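Local coordinates for prenyltransference for protein (Lavandula lanata, PDB 5HC6), which probably acts as a cis-prenyltransferase, joining prenyl units from isoprenoid diphosphate substrates, at residues A[144-149]-A[200-205]. Numbering follows the deposited sequence.
Sequences GREDIV and LSNFFL. With SO4 (sulfate ion), chain D.
Asn202 meets the opening turn of helix 144-160 with backbone and side chain together, an example of a loop tying down a helix start. The setting is the cis-prenyltransferase fold, and Asn202 sits in a type I' beta turn spanning Leu200 to Phe203. Its backbone O accepts Gly144 N at 2.8 Å, the donor standing above the carbonyl plane. With CG anti to the backbone N (chi1 -167°), the amide reaches the next two helix residues. Its OD1 takes Arg145 N at 2.9 Å on an in-plane lone pair; Glu146 OE1, almost in the Asn202 amide plane, receives ND2 on its syn lone pair, the carboxylate turned 42° from the amide. ND2 also binds Gln68, so both ends of the amide fix its rotation. With an alanine here, Arg145 N would probably lose its acceptor, and Glu146 OE1 and Gln68 OE1 this donor. A CB on Gly144 would run into Phe203 O, which its CA approaches to 3.0 Å in a CA-H...O contact. Leu205 CD2 packs 3.8 Å from Arg145 CG.

Farther out, Phe203 stacks on Trp63, and Arg145 makes a cation-pi contact with Trp206 and a salt bridge with Glu171, both of the second subunit. Ser201 OG bonds weakly to a sulfate, probably from the crystallisation liquor and held also by Arg199, consistent with a diphosphate site. One direct bridge remains: a water accepts from Leu205 N at 2.9 Å while donating to Gly144 O at 3.0 Å.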
loop_
_atom_site.group_PDB
_atom_site.type_symbol
_atom_site.label_atom_id
_atom_site.label_comp_id
_atom_site.label_asym_id
_atom_site.label_seq_id
_atom_site.Cartn_x
_atom_site.Cartn_y
_atom_site.Cartn_z
ATOM N N GLY A 144 -2.274 -8.847 3.319
ATOM C CA GLY A 144 -1.453 -7.822 3.968
ATOM C C GLY A 144 -2.005 -7.397 5.293
ATOM O O GLY A 144 -1.238 -7.217 6.262
ATOM N N ARG A 145 -3.341 -7.225 5.360
ATOM C CA ARG A 145 -3.987 -6.849 6.631
ATOM C C ARG A 145 -3.786 -7.920 7.656
ATOM O O ARG A 145 -3.486 -7.633 8.801
ATOM C CB ARG A 145 -5.494 -6.668 6.455
ATOM C CG ARG A 145 -5.923 -5.425 5.706
ATOM C CD ARG A 145 -5.980 -4.291 6.652
ATOM N NE ARG A 145 -6.413 -2.997 6.087
ATOM C CZ ARG A 145 -7.654 -2.517 6.100
ATOM N NH1 ARG A 145 -8.641 -3.271 6.554
ATOM N NH2 ARG A 145 -7.896 -1.283 5.649
ATOM N N GLU A 146 -4.041 -9.164 7.261
ATOM C CA GLU A 146 -3.871 -10.331 8.152
ATOM C C GLU A 146 -2.436 -10.470 8.674
ATOM O O GLU A 146 -2.209 -10.788 9.856
ATOM C CB GLU A 146 -4.176 -11.617 7.406
ATOM C CG GLU A 146 -5.651 -11.835 7.142
ATOM C CD GLU A 146 -6.259 -11.038 5.971
ATOM O OE1 GLU A 146 -5.588 -10.284 5.209
ATOM O OE2 GLU A 146 -7.459 -11.188 5.797
ATOM N N ASP A 147 -1.459 -10.252 7.801
ATOM C CA ASP A 147 -0.034 -10.242 8.215
ATOM C C ASP A 147 0.194 -9.207 9.291
ATOM O O ASP A 147 0.781 -9.496 10.303
ATOM C CB ASP A 147 0.810 -9.916 7.014
ATOM C CG ASP A 147 2.263 -10.245 7.187
ATOM O OD1 ASP A 147 2.693 -10.791 8.249
ATOM O OD2 ASP A 147 2.994 -9.902 6.226
ATOM N N ILE A 148 -0.248 -7.972 9.087
ATOM C CA ILE A 148 -0.054 -6.966 10.082
ATOM C C ILE A 148 -0.775 -7.352 11.408
ATOM O O ILE A 148 -0.229 -7.131 12.494
ATOM C CB ILE A 148 -0.578 -5.658 9.597
ATOM C CG1 ILE A 148 0.324 -5.093 8.488
ATOM C CG2 ILE A 148 -0.611 -4.641 10.701
ATOM C CD1 ILE A 148 -0.292 -3.953 7.739
ATOM N N VAL A 149 -2.009 -7.890 11.318
ATOM C CA VAL A 149 -2.769 -8.229 12.501
ATOM C C VAL A 149 -2.033 -9.327 13.274
ATOM O O VAL A 149 -1.854 -9.255 14.497
ATOM C CB VAL A 149 -4.249 -8.647 12.168
ATOM C CG1 VAL A 149 -4.953 -9.238 13.405
ATOM C CG2 VAL A 149 -5.032 -7.439 11.694
ATOM N N LEU A 200 -4.133 -2.892 -4.866
ATOM C CA LEU A 200 -3.375 -3.944 -4.207
ATOM C C LEU A 200 -4.171 -5.203 -3.848
ATOM O O LEU A 200 -3.581 -6.270 -3.649
ATOM C CB LEU A 200 -2.750 -3.373 -2.940
ATOM C CG LEU A 200 -1.858 -2.148 -3.144
ATOM C CD1 LEU A 200 -1.430 -1.624 -1.788
ATOM C CD2 LEU A 200 -0.646 -2.427 -4.061
ATOM N N SER A 201 -5.488 -5.062 -3.745
ATOM C CA SER A 201 -6.389 -6.141 -3.389
ATOM C C SER A 201 -5.958 -6.890 -2.140
ATOM O O SER A 201 -6.088 -8.087 -2.069
ATOM C CB SER A 201 -6.550 -7.134 -4.548
ATOM O OG SER A 201 -6.832 -6.476 -5.790
ATOM N N ASN A 202 -5.434 -6.187 -1.159
ATOM C CA ASN A 202 -5.027 -6.794 0.098
ATOM C C ASN A 202 -3.795 -7.739 0.027
ATOM O O ASN A 202 -3.635 -8.691 0.822
ATOM C CB ASN A 202 -6.183 -7.430 0.847
ATOM C CG ASN A 202 -5.810 -7.784 2.296
ATOM O OD1 ASN A 202 -5.031 -7.082 2.952
ATOM N ND2 ASN A 202 -6.275 -8.929 2.748
ATOM N N PHE A 203 -2.899 -7.427 -0.897
ATOM C CA PHE A 203 -1.529 -8.016 -0.892
ATOM C C PHE A 203 -0.734 -7.316 0.194
ATOM O O PHE A 203 -1.313 -6.800 1.158
ATOM C CB PHE A 203 -0.908 -7.853 -2.297
ATOM C CG PHE A 203 0.382 -8.643 -2.525
ATOM C CD1 PHE A 203 0.652 -9.830 -1.850
ATOM C CD2 PHE A 203 1.322 -8.178 -3.437
ATOM C CE1 PHE A 203 1.803 -10.518 -2.044
ATOM C CE2 PHE A 203 2.479 -8.895 -3.675
ATOM C CZ PHE A 203 2.715 -10.068 -2.970
ATOM N N PHE A 204 0.586 -7.262 0.058
ATOM C CA PHE A 204 1.410 -6.570 1.008
ATOM C C PHE A 204 0.895 -5.176 1.230
ATOM O O PHE A 204 0.545 -4.436 0.272
ATOM C CB PHE A 204 2.832 -6.361 0.443
ATOM C CG PHE A 204 3.649 -7.618 0.295
ATOM C CD1 PHE A 204 3.654 -8.592 1.280
ATOM C CD2 PHE A 204 4.439 -7.806 -0.813
ATOM C CE1 PHE A 204 4.433 -9.734 1.161
ATOM C CE2 PHE A 204 5.255 -8.952 -0.937
ATOM C CZ PHE A 204 5.264 -9.914 0.076
ATOM N N LEU A 205 1.014 -4.731 2.479
ATOM C CA LEU A 205 0.715 -3.339 2.825
ATOM C C LEU A 205 1.870 -2.680 3.558
ATOM O O LEU A 205 2.460 -1.704 3.098
ATOM C CB LEU A 205 -0.528 -3.377 3.691
ATOM C CG LEU A 205 -1.931 -3.291 3.058
ATOM C CD1 LEU A 205 -2.133 -3.276 1.555
ATOM C CD2 LEU A 205 -2.906 -4.160 3.798
HETATM S S SO4 D . -9.568 -7.942 -7.043
HETATM O O1 SO4 D . -10.787 -8.768 -7.043
HETATM O O2 SO4 D . -9.722 -6.724 -6.141
HETATM O O3 SO4 D . -8.520 -8.883 -6.571
HETATM O O4 SO4 D . -9.229 -7.614 -8.445
HETATM O O HOH W 1 1.242 -6.057 5.069
#